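Side-chain contacts in 182aa long hypothetical protein (Pyrococcus horikoshii, PDB 2GAN), which is of unknown function but is probably an acetyltransferase of the GNAT family, which would transfer an acetyl group from acetyl-coenzyme A to a substrate not yet identified: residues W95-E99 against E100-E104; S11-K14 against D15-E19; T126-E129 against F130-R134; P56-K59 against F60-Q64. All coordinates share one frame; numbering follows the deposited sequence.

In the fold
Along the chain the order is contact 2, contact 4, contact 1, contact 3. Contacts 2 and 4 belong to the successive helices 14-27 and 47-65; their centres lie 10 Å apart and they touch, with K14 packing on L58 and L62, L17 on L62 and L18 on L58. Contact 3, on helix 123-137, is centred 22 Å from each. Adjacent residues F111 and F112 of strand 106-114 meet contacts 4 and 3, consistent with the GNAT arrangement of helices on opposite faces of a central sheet. Contact 1, in the loop between strands 78-85 and 106-114, is 28 Å centre to centre from contact 2. Contacts 1 and 3 both lie where the two subunits of the assembly meet.

Contact 1. Residues W95-E99 against E100-E104; sequences WWVPE and ELMNE
The carbonyl oxygen of P98 receives L101 N at 3.0 Å (N-H...O angle 150°), the donor lying well above the carbonyl plane instead of on a lone pair. The methylene M102 CG, of a selenomethionine, approaches the same P98 O to 3.5 Å. One residue on, M102 N donates to E99 O over 3.1 Å. These two consecutive bonds, each spanning three residues, define a short 3-10 turn in the loop that joins strands 78-85 and 106-114 of the GNAT fold. Apolar groups line the turn. V97 CG1 stands anti to its own backbone N (chi1 176°), which directs it to L101 CB at 3.9 Å, while L101 CG lies beside the proline ring, 4.1 Å from P98 CG, the two side chains pointing the same way. The M102 chain is extended beyond CG and runs back until CE meets V97 O. On the exposed side, E99 OE1 is modelled 3.0 Å from E100 OE1, but this like-charge approach is doubtful: the E99 chi1 of 134° is off any staggered value, and E99 OE2 falls 3.0 Å from E100 CG. M166 of the second subunit packs on P98 and E100, and I173 of that subunit on L101.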
loop_
_atom_site.group_PDB
_atom_site.type_symbol
_atom_site.label_atom_id
_atom_site.label_comp_id
_atom_site.label_asym_id
_atom_site.label_seq_id
_atom_site.Cartn_x
_atom_site.Cartn_y
_atom_site.Cartn_z
ATOM N N TRP A 95 7.649 -11.462 17.555
ATOM C CA TRP A 95 8.598 -10.358 17.441
ATOM C C TRP A 95 8.071 -8.928 17.548
ATOM O O TRP A 95 8.752 -8.067 18.100
ATOM C CB TRP A 95 9.436 -10.505 16.156
ATOM C CG TRP A 95 8.709 -10.157 14.887
ATOM C CD1 TRP A 95 7.949 -10.993 14.117
ATOM C CD2 TRP A 95 8.640 -8.868 14.263
ATOM N NE1 TRP A 95 7.410 -10.304 13.053
ATOM C CE2 TRP A 95 7.816 -8.999 13.120
ATOM C CE3 TRP A 95 9.187 -7.618 14.561
ATOM C CZ2 TRP A 95 7.534 -7.922 12.270
ATOM C CZ3 TRP A 95 8.907 -6.546 13.717
ATOM C CH2 TRP A 95 8.086 -6.706 12.586
ATOM N N TRP A 96 6.873 -8.659 17.043
ATOM C CA TRP A 96 6.363 -7.293 17.118
ATOM C C TRP A 96 5.512 -7.001 18.360
ATOM O O TRP A 96 5.215 -5.845 18.643
ATOM C CB TRP A 96 5.570 -6.938 15.843
ATOM C CG TRP A 96 4.470 -7.902 15.500
ATOM C CD1 TRP A 96 4.580 -9.059 14.762
ATOM C CD2 TRP A 96 3.108 -7.837 15.937
ATOM N NE1 TRP A 96 3.377 -9.709 14.729
ATOM C CE2 TRP A 96 2.456 -8.985 15.440
ATOM C CE3 TRP A 96 2.378 -6.920 16.708
ATOM C CZ2 TRP A 96 1.098 -9.243 15.683
ATOM C CZ3 TRP A 96 1.031 -7.174 16.954
ATOM C CH2 TRP A 96 0.404 -8.330 16.442
ATOM N N VAL A 97 5.149 -8.036 19.113
ATOM C CA VAL A 97 4.305 -7.865 20.300
ATOM C C VAL A 97 4.927 -7.275 21.576
ATOM O O VAL A 97 5.726 -7.913 22.251
ATOM C CB VAL A 97 3.619 -9.198 20.672
ATOM C CG1 VAL A 97 2.831 -9.042 21.971
ATOM C CG2 VAL A 97 2.679 -9.618 19.544
ATOM N N PRO A 98 4.532 -6.044 21.938
ATOM C CA PRO A 98 5.071 -5.406 23.142
ATOM C C PRO A 98 4.438 -5.960 24.424
ATOM O O PRO A 98 3.430 -6.677 24.387
ATOM C CB PRO A 98 4.726 -3.937 22.928
ATOM C CG PRO A 98 3.364 -4.031 22.310
ATOM C CD PRO A 98 3.552 -5.161 21.278
ATOM N N GLU A 99 5.039 -5.607 25.556
ATOM C CA GLU A 99 4.567 -6.047 26.859
ATOM C C GLU A 99 3.118 -5.625 27.116
ATOM O O GLU A 99 2.373 -6.331 27.795
ATOM C CB GLU A 99 5.511 -5.502 27.949
ATOM C CG GLU A 99 4.856 -4.864 29.184
ATOM C CD GLU A 99 4.421 -3.411 28.962
ATOM O OE1 GLU A 99 5.229 -2.608 28.434
ATOM O OE2 GLU A 99 3.278 -3.070 29.342
ATOM N N GLU A 100 2.707 -4.489 26.563
ATOM C CA GLU A 100 1.340 -4.039 26.778
ATOM C C GLU A 100 0.312 -4.965 26.130
ATOM O O GLU A 100 -0.851 -4.963 26.524
ATOM C CB GLU A 100 1.159 -2.606 26.281
ATOM C CG GLU A 100 1.947 -1.586 27.104
ATOM C CD GLU A 100 3.178 -1.086 26.380
ATOM O OE1 GLU A 100 3.920 -1.922 25.814
ATOM O OE2 GLU A 100 3.410 0.145 26.384
ATOM N N LEU A 101 0.725 -5.761 25.144
ATOM C CA LEU A 101 -0.216 -6.685 24.521
ATOM C C LEU A 101 -0.048 -8.111 25.037
ATOM O O LEU A 101 -0.598 -9.053 24.465
ATOM C CB LEU A 101 -0.082 -6.683 22.998
ATOM C CG LEU A 101 -0.526 -5.434 22.238
ATOM C CD1 LEU A 101 -0.877 -5.850 20.812
ATOM C CD2 LEU A 101 -1.733 -4.793 22.902
HETATM N N MSE A 102 0.709 -8.283 26.112
HETATM C CA MSE A 102 0.891 -9.621 26.652
HETATM C C MSE A 102 -0.050 -9.873 27.818
HETATM O O MSE A 102 0.395 -10.091 28.938
HETATM C CB MSE A 102 2.338 -9.834 27.096
HETATM C CG MSE A 102 3.345 -9.745 25.967
HETATM SE SE MSE A 102 5.151 -9.935 26.619
HETATM C CE MSE A 102 6.116 -9.488 25.012
ATOM N N ASN A 103 -1.354 -9.847 27.554
ATOM C CA ASN A 103 -2.340 -10.087 28.603
ATOM C C ASN A 103 -3.480 -10.981 28.104
ATOM O O ASN A 103 -3.650 -11.171 26.900
ATOM C CB ASN A 103 -2.888 -8.760 29.127
ATOM C CG ASN A 103 -3.831 -8.103 28.160
ATOM O OD1 ASN A 103 -4.934 -8.594 27.917
ATOM N ND2 ASN A 103 -3.404 -6.985 27.596
ATOM N N GLU A 104 -4.259 -11.513 29.044
ATOM C CA GLU A 104 -5.360 -12.433 28.758
ATOM C C GLU A 104 -6.443 -11.956 27.794
ATOM O O GLU A 104 -7.114 -12.778 27.177
ATOM C CB GLU A 104 -6.012 -12.873 30.071
ATOM C CG GLU A 104 -6.904 -14.107 29.969
ATOM C CD GLU A 104 -6.134 -15.372 29.616
ATOM O OE1 GLU A 104 -5.042 -15.587 30.182
ATOM O OE2 GLU A 104 -6.628 -16.167 28.787
#

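Contact 2. Residues S11-K14 against D15-E19; sequences STVK and DELLE
K14 NZ donates to D15 OD1 over 2.9 Å, a salt bridge between sequence neighbours. The ammonium meets the carboxylate on its syn side but 29° out of its plane. Bends at chi2 (-96°) and chi3 (-66°) fold the lysine chain back, so that CE also passes within 3.5 Å of D15 OD1. A second acid, E55 of helix 47-65, forms only a long, weak ion pair with K14 NZ. The main-chain acceptors are met in the normal alpha-helical way: V13 O takes L17 N at 2.9 Å and K14 O takes L18 N at 2.7 Å. V13 occupies the N-cap of helix 14-27, and K14 N reaches back to S11 O in a weak bond of 3.4 Å. The carboxylate of E16 turns to another element, E16 OE2 accepting I78 N of strand 78-85. On the apolar flank V13 CG2 touches L17 CD1 at 3.5 Å, CG2 being the methyl set between the backbone N and the carbonyl carbon. The acid of D15 falls in the first turn, where the helix dipole would probably favour its negative charge, and the lysine beside it should help to keep that charge in place.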
loop_
_atom_site.group_PDB
_atom_site.type_symbol
_atom_site.label_atom_id
_atom_site.label_comp_id
_atom_site.label_asym_id
_atom_site.label_seq_id
_atom_site.Cartn_x
_atom_site.Cartn_y
_atom_site.Cartn_z
ATOM N N SER A 11 -0.363 -27.774 9.763
ATOM C CA SER A 11 0.842 -28.196 9.052
ATOM C C SER A 11 0.567 -29.048 7.805
ATOM O O SER A 11 1.392 -29.091 6.895
ATOM C CB SER A 11 1.785 -28.948 10.002
ATOM O OG SER A 11 1.248 -30.217 10.334
ATOM N N THR A 12 -0.591 -29.700 7.744
ATOM C CA THR A 12 -0.915 -30.553 6.601
ATOM C C THR A 12 -1.246 -29.821 5.294
ATOM O O THR A 12 -1.448 -30.462 4.266
ATOM C CB THR A 12 -2.082 -31.525 6.929
ATOM O OG1 THR A 12 -3.257 -30.783 7.300
ATOM C CG2 THR A 12 -1.685 -32.454 8.070
ATOM N N VAL A 13 -1.307 -28.494 5.316
ATOM C CA VAL A 13 -1.596 -27.753 4.088
ATOM C C VAL A 13 -0.461 -26.800 3.731
ATOM O O VAL A 13 -0.636 -25.872 2.942
ATOM C CB VAL A 13 -2.910 -26.951 4.198
ATOM C CG1 VAL A 13 -4.093 -27.903 4.306
ATOM C CG2 VAL A 13 -2.868 -26.027 5.405
ATOM N N LYS A 14 0.713 -27.052 4.300
ATOM C CA LYS A 14 1.875 -26.205 4.062
ATOM C C LYS A 14 2.199 -26.004 2.577
ATOM O O LYS A 14 2.422 -24.878 2.126
ATOM C CB LYS A 14 3.088 -26.785 4.797
ATOM C CG LYS A 14 4.329 -25.906 4.759
ATOM C CD LYS A 14 5.261 -26.323 3.644
ATOM C CE LYS A 14 5.834 -27.705 3.913
ATOM N NZ LYS A 14 6.660 -28.174 2.767
ATOM N N ASP A 15 2.218 -27.094 1.821
ATOM C CA ASP A 15 2.532 -27.026 0.400
ATOM C C ASP A 15 1.546 -26.157 -0.370
ATOM O O ASP A 15 1.945 -25.291 -1.164
ATOM C CB ASP A 15 2.584 -28.434 -0.187
ATOM C CG ASP A 15 3.710 -29.265 0.415
ATOM O OD1 ASP A 15 4.784 -28.683 0.681
ATOM O OD2 ASP A 15 3.525 -30.482 0.611
ATOM N N GLU A 16 0.258 -26.380 -0.133
ATOM C CA GLU A 16 -0.771 -25.597 -0.807
ATOM C C GLU A 16 -0.661 -24.125 -0.410
ATOM O O GLU A 16 -0.811 -23.243 -1.247
ATOM C CB GLU A 16 -2.174 -26.130 -0.477
ATOM C CG GLU A 16 -3.259 -25.361 -1.234
ATOM C CD GLU A 16 -4.609 -26.057 -1.250
ATOM O OE1 GLU A 16 -4.807 -27.037 -0.498
ATOM O OE2 GLU A 16 -5.483 -25.602 -2.012
ATOM N N LEU A 17 -0.394 -23.870 0.869
ATOM C CA LEU A 17 -0.251 -22.505 1.366
ATOM C C LEU A 17 1.007 -21.836 0.795
ATOM O O LEU A 17 0.976 -20.673 0.380
ATOM C CB LEU A 17 -0.196 -22.493 2.899
ATOM C CG LEU A 17 -1.512 -22.754 3.647
ATOM C CD1 LEU A 17 -1.250 -22.932 5.139
ATOM C CD2 LEU A 17 -2.471 -21.583 3.415
ATOM N N LEU A 18 2.109 -22.575 0.769
ATOM C CA LEU A 18 3.361 -22.046 0.239
ATOM C C LEU A 18 3.165 -21.460 -1.161
ATOM O O LEU A 18 3.602 -20.341 -1.447
ATOM C CB LEU A 18 4.412 -23.157 0.180
ATOM C CG LEU A 18 5.849 -22.735 -0.135
ATOM C CD1 LEU A 18 6.355 -21.802 0.950
ATOM C CD2 LEU A 18 6.732 -23.968 -0.213
ATOM N N GLU A 19 2.498 -22.223 -2.025
ATOM C CA GLU A 19 2.248 -21.813 -3.406
ATOM C C GLU A 19 1.283 -20.625 -3.479
ATOM O O GLU A 19 1.402 -19.765 -4.357
ATOM C CB GLU A 19 1.718 -23.015 -4.208
ATOM C CG GLU A 19 1.483 -22.760 -5.703
ATOM C CD GLU A 19 1.494 -24.047 -6.524
ATOM O OE1 GLU A 19 1.153 -25.115 -5.969
ATOM O OE2 GLU A 19 1.834 -23.989 -7.729
#

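Contact 3. Residues T126-E129 against F130-R134; sequences TLLE and FAVKR
F130 N donates to T126 O at 3.0 Å, and F130 CB lies over the same turn, 3.3 Å from both T126 O and L127 O. With CG anti to the backbone N (chi1 -176°), the ring is carried away from T126-E129 and meets Y70 edge-to-face. At A131, the backbone N bonds to L127 O over 2.8 Å, and the small CB fits against the sheet, touching I82 and L84 of strand 78-85 and I109 of strand 106-114. This is the inner face of helix 123-137, the helical crossover of a beta-alpha-beta unit between the parallel strands 106-114 and 141-146; in GNAT enzymes the start of this helix typically receives the pyrophosphate of acetyl-CoA. V132 N follows with a bond of 2.8 Å to L128 O (N-H...O angle 166°). V132 CG2 comes within 3.4 Å of that oxygen but is only loosely near L128 CD1, at 4.4 Å; F176 of the second subunit packs on V132 and K160 of that subunit on L128. K133 pairs with E129 twice: its N reaches E129 O, and its extended chain runs alongside the likewise extended glutamate so that NZ makes a weak, 3.4 Å salt bridge with E129 OE2 at the exposed surface. R134, next along, turns to E68.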
loop_
_atom_site.group_PDB
_atom_site.type_symbol
_atom_site.label_atom_id
_atom_site.label_comp_id
_atom_site.label_asym_id
_atom_site.label_seq_id
_atom_site.Cartn_x
_atom_site.Cartn_y
_atom_site.Cartn_z
ATOM N N THR A 126 -15.588 -11.905 4.728
ATOM C CA THR A 126 -16.109 -13.105 5.379
ATOM C C THR A 126 -15.089 -13.685 6.340
ATOM O O THR A 126 -15.421 -14.067 7.469
ATOM C CB THR A 126 -16.471 -14.184 4.331
ATOM O OG1 THR A 126 -17.600 -13.748 3.568
ATOM C CG2 THR A 126 -16.790 -15.517 5.001
ATOM N N LEU A 127 -13.846 -13.774 5.883
ATOM C CA LEU A 127 -12.795 -14.301 6.730
ATOM C C LEU A 127 -12.606 -13.401 7.948
ATOM O O LEU A 127 -12.760 -13.854 9.082
ATOM C CB LEU A 127 -11.486 -14.428 5.940
ATOM C CG LEU A 127 -11.422 -15.629 4.985
ATOM C CD1 LEU A 127 -10.124 -15.601 4.196
ATOM C CD2 LEU A 127 -11.515 -16.920 5.797
ATOM N N LEU A 128 -12.315 -12.122 7.716
ATOM C CA LEU A 128 -12.087 -11.176 8.810
ATOM C C LEU A 128 -13.239 -11.181 9.820
ATOM O O LEU A 128 -13.010 -11.301 11.027
ATOM C CB LEU A 128 -11.869 -9.763 8.255
ATOM C CG LEU A 128 -11.332 -8.691 9.214
ATOM C CD1 LEU A 128 -10.038 -9.167 9.881
ATOM C CD2 LEU A 128 -11.084 -7.408 8.437
ATOM N N GLU A 129 -14.471 -11.060 9.328
ATOM C CA GLU A 129 -15.640 -11.076 10.201
ATOM C C GLU A 129 -15.646 -12.349 11.041
ATOM O O GLU A 129 -15.881 -12.314 12.248
ATOM C CB GLU A 129 -16.930 -11.003 9.376
ATOM C CG GLU A 129 -18.193 -11.278 10.192
ATOM C CD GLU A 129 -19.461 -11.263 9.350
ATOM O OE1 GLU A 129 -19.531 -12.025 8.352
ATOM O OE2 GLU A 129 -20.389 -10.491 9.696
ATOM N N PHE A 130 -15.397 -13.483 10.401
ATOM C CA PHE A 130 -15.374 -14.744 11.132
ATOM C C PHE A 130 -14.302 -14.709 12.226
ATOM O O PHE A 130 -14.559 -15.089 13.360
ATOM C CB PHE A 130 -15.103 -15.904 10.173
ATOM C CG PHE A 130 -15.148 -17.255 10.822
ATOM C CD1 PHE A 130 -14.032 -17.768 11.467
ATOM C CD2 PHE A 130 -16.313 -18.015 10.794
ATOM C CE1 PHE A 130 -14.071 -19.024 12.070
ATOM C CE2 PHE A 130 -16.362 -19.272 11.396
ATOM C CZ PHE A 130 -15.234 -19.775 12.037
ATOM N N ALA A 131 -13.111 -14.224 11.874
ATOM C CA ALA A 131 -11.987 -14.144 12.797
ATOM C C ALA A 131 -12.251 -13.223 13.979
ATOM O O ALA A 131 -11.933 -13.555 15.120
ATOM C CB ALA A 131 -10.734 -13.691 12.056
ATOM N N VAL A 132 -12.813 -12.055 13.708
ATOM C CA VAL A 132 -13.098 -11.125 14.774
ATOM C C VAL A 132 -14.088 -11.747 15.752
ATOM O O VAL A 132 -13.896 -11.672 16.975
ATOM C CB VAL A 132 -13.655 -9.814 14.213
ATOM C CG1 VAL A 132 -14.229 -8.973 15.332
ATOM C CG2 VAL A 132 -12.543 -9.059 13.488
ATOM N N LYS A 133 -15.140 -12.377 15.229
ATOM C CA LYS A 133 -16.137 -13.008 16.102
ATOM C C LYS A 133 -15.578 -14.209 16.865
ATOM O O LYS A 133 -15.890 -14.401 18.043
ATOM C CB LYS A 133 -17.374 -13.429 15.300
ATOM C CG LYS A 133 -18.416 -12.320 15.204
ATOM C CD LYS A 133 -19.534 -12.642 14.220
ATOM C CE LYS A 133 -20.417 -11.416 13.998
ATOM N NZ LYS A 133 -21.256 -11.549 12.775
ATOM N N ARG A 134 -14.751 -15.012 16.207
ATOM C CA ARG A 134 -14.176 -16.163 16.878
ATOM C C ARG A 134 -13.401 -15.678 18.102
ATOM O O ARG A 134 -13.597 -16.179 19.204
ATOM C CB ARG A 134 -13.256 -16.926 15.926
ATOM C CG ARG A 134 -12.471 -18.055 16.577
ATOM C CD ARG A 134 -13.378 -19.085 17.224
ATOM N NE ARG A 134 -12.577 -20.138 17.841
ATOM C CZ ARG A 134 -13.067 -21.105 18.606
ATOM N NH1 ARG A 134 -14.364 -21.166 18.860
ATOM N NH2 ARG A 134 -12.256 -22.009 19.122
#

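Contact 4. Residues P56-K59 against F60-Q64; sequences PFLK and FRLSQ. With SO4 (sulfate ion), chain D.
R61 lays its side chain over the F57 ring while both terminal nitrogens fork onto one sulfate oxygen. NH1 and NH2 of R61 each donate to SO4 O4 at 2.7 Å, both bonds bent, near 140°, because a single acceptor is shared; the sulfur lies in the guanidinium plane, at its edge. R61 CD makes a CH-pi contact 3.7 Å from the F57 centroid, 23° off the ring normal and shifted toward the rim. Beyond it R61 NE stands 3.4 Å from F57 CZ, with guanidinium and ring planes only 20° apart. A bend at chi3 turns the guanidinium nearly parallel to the ring, overlapping it only at the CZ rim. The sulfate, probably from the crystallisation liquor, is also hydrogen-bonded to F111 N of strand 106-114, in the GNAT fold the strand beside which acetyl-CoA normally lies, so it may mark an anion-binding spot near the cofactor site. E65 and E110 reach R61 only as long, weak ion pairs.

Helix 47-65 itself is irregular here: it is kinked at P56 and F57, and a wider pi-type turn spans R61 to Q64. Between them the alpha-helical bonds persist, R61 N reaching F57 O and L62 N reaching L58 O at 2.9 Å. L58 and L62 meet on the buried flank; the 3.5 Å approach of L62 CD2 to L58 CD1 is doubtful, since the L62 torsions fall off staggered values. At the exposed end S63 N bonds to K59 O, and S63 CB lies 3.4 Å from that same oxygen.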
loop_
_atom_site.group_PDB
_atom_site.type_symbol
_atom_site.label_atom_id
_atom_site.label_comp_id
_atom_site.label_asym_id
_atom_site.label_seq_id
_atom_site.Cartn_x
_atom_site.Cartn_y
_atom_site.Cartn_z
ATOM N N PRO A 56 10.750 -22.052 5.824
ATOM C CA PRO A 56 11.062 -22.258 7.245
ATOM C C PRO A 56 10.137 -21.449 8.174
ATOM O O PRO A 56 9.689 -21.947 9.205
ATOM C CB PRO A 56 12.526 -21.819 7.343
ATOM C CG PRO A 56 13.051 -22.116 5.955
ATOM C CD PRO A 56 11.942 -21.590 5.093
ATOM N N PHE A 57 9.847 -20.209 7.789
ATOM C CA PHE A 57 8.970 -19.328 8.560
ATOM C C PHE A 57 7.562 -19.932 8.660
ATOM O O PHE A 57 6.998 -20.035 9.743
ATOM C CB PHE A 57 8.918 -17.947 7.883
ATOM C CG PHE A 57 8.134 -16.908 8.649
ATOM C CD1 PHE A 57 8.471 -16.581 9.964
ATOM C CD2 PHE A 57 7.063 -16.242 8.045
ATOM C CE1 PHE A 57 7.753 -15.606 10.668
ATOM C CE2 PHE A 57 6.340 -15.269 8.739
ATOM C CZ PHE A 57 6.686 -14.951 10.055
ATOM N N LEU A 58 7.009 -20.339 7.523
ATOM C CA LEU A 58 5.676 -20.930 7.474
ATOM C C LEU A 58 5.611 -22.224 8.285
ATOM O O LEU A 58 4.669 -22.446 9.054
ATOM C CB LEU A 58 5.283 -21.216 6.014
ATOM C CG LEU A 58 3.937 -21.877 5.677
ATOM C CD1 LEU A 58 2.766 -21.011 6.138
ATOM C CD2 LEU A 58 3.862 -22.108 4.180
ATOM N N LYS A 59 6.614 -23.080 8.116
ATOM C CA LYS A 59 6.633 -24.349 8.836
ATOM C C LYS A 59 6.475 -24.080 10.330
ATOM O O LYS A 59 5.650 -24.705 10.998
ATOM C CB LYS A 59 7.944 -25.101 8.573
ATOM C CG LYS A 59 7.940 -26.535 9.078
ATOM C CD LYS A 59 9.179 -27.295 8.623
ATOM C CE LYS A 59 9.128 -28.750 9.083
ATOM N NZ LYS A 59 10.319 -29.532 8.623
ATOM N N PHE A 60 7.261 -23.138 10.847
ATOM C CA PHE A 60 7.191 -22.787 12.254
ATOM C C PHE A 60 5.831 -22.252 12.685
ATOM O O PHE A 60 5.285 -22.687 13.694
ATOM C CB PHE A 60 8.274 -21.763 12.612
ATOM C CG PHE A 60 8.031 -21.056 13.925
ATOM C CD1 PHE A 60 7.469 -19.778 13.950
ATOM C CD2 PHE A 60 8.341 -21.679 15.134
ATOM C CE1 PHE A 60 7.216 -19.131 15.155
ATOM C CE2 PHE A 60 8.094 -21.045 16.351
ATOM C CZ PHE A 60 7.530 -19.767 16.362
ATOM N N ARG A 61 5.283 -21.307 11.927
ATOM C CA ARG A 61 3.997 -20.719 12.292
ATOM C C ARG A 61 2.866 -21.733 12.315
ATOM O O ARG A 61 2.022 -21.714 13.208
ATOM C CB ARG A 61 3.633 -19.604 11.321
ATOM C CG ARG A 61 4.643 -18.496 11.248
ATOM C CD ARG A 61 4.128 -17.431 10.317
ATOM N NE ARG A 61 3.688 -16.238 11.030
ATOM C CZ ARG A 61 2.983 -15.263 10.464
ATOM N NH1 ARG A 61 2.642 -15.354 9.189
ATOM N NH2 ARG A 61 2.639 -14.195 11.163
ATOM N N LEU A 62 2.845 -22.599 11.308
ATOM C CA LEU A 62 1.826 -23.627 11.188
ATOM C C LEU A 62 1.928 -24.615 12.348
ATOM O O LEU A 62 0.913 -25.102 12.839
ATOM C CB LEU A 62 1.998 -24.364 9.856
ATOM C CG LEU A 62 1.072 -24.145 8.642
ATOM C CD1 LEU A 62 0.234 -22.882 8.744
ATOM C CD2 LEU A 62 1.933 -24.146 7.397
ATOM N N SER A 63 3.149 -24.903 12.792
ATOM C CA SER A 63 3.354 -25.854 13.891
ATOM C C SER A 63 3.170 -25.302 15.306
ATOM O O SER A 63 2.530 -25.931 16.151
ATOM C CB SER A 63 4.756 -26.465 13.802
ATOM O OG SER A 63 4.907 -27.216 12.615
ATOM N N GLN A 64 3.734 -24.130 15.564
ATOM C CA GLN A 64 3.669 -23.538 16.898
ATOM C C GLN A 64 2.830 -22.270 17.038
ATOM O O GLN A 64 1.856 -22.245 17.784
ATOM C CB GLN A 64 5.082 -23.228 17.373
ATOM C CG GLN A 64 6.060 -24.351 17.115
ATOM C CD GLN A 64 5.822 -25.546 18.011
ATOM O OE1 GLN A 64 6.148 -26.679 17.657
ATOM N NE2 GLN A 64 5.264 -25.298 19.187
HETATM S S SO4 D . 1.461 -11.929 8.639
HETATM O O1 SO4 D . 0.843 -11.758 7.309
HETATM O O2 SO4 D . 1.105 -10.791 9.517
HETATM O O3 SO4 D . 2.925 -11.984 8.471
HETATM O O4 SO4 D . 0.975 -13.174 9.253
#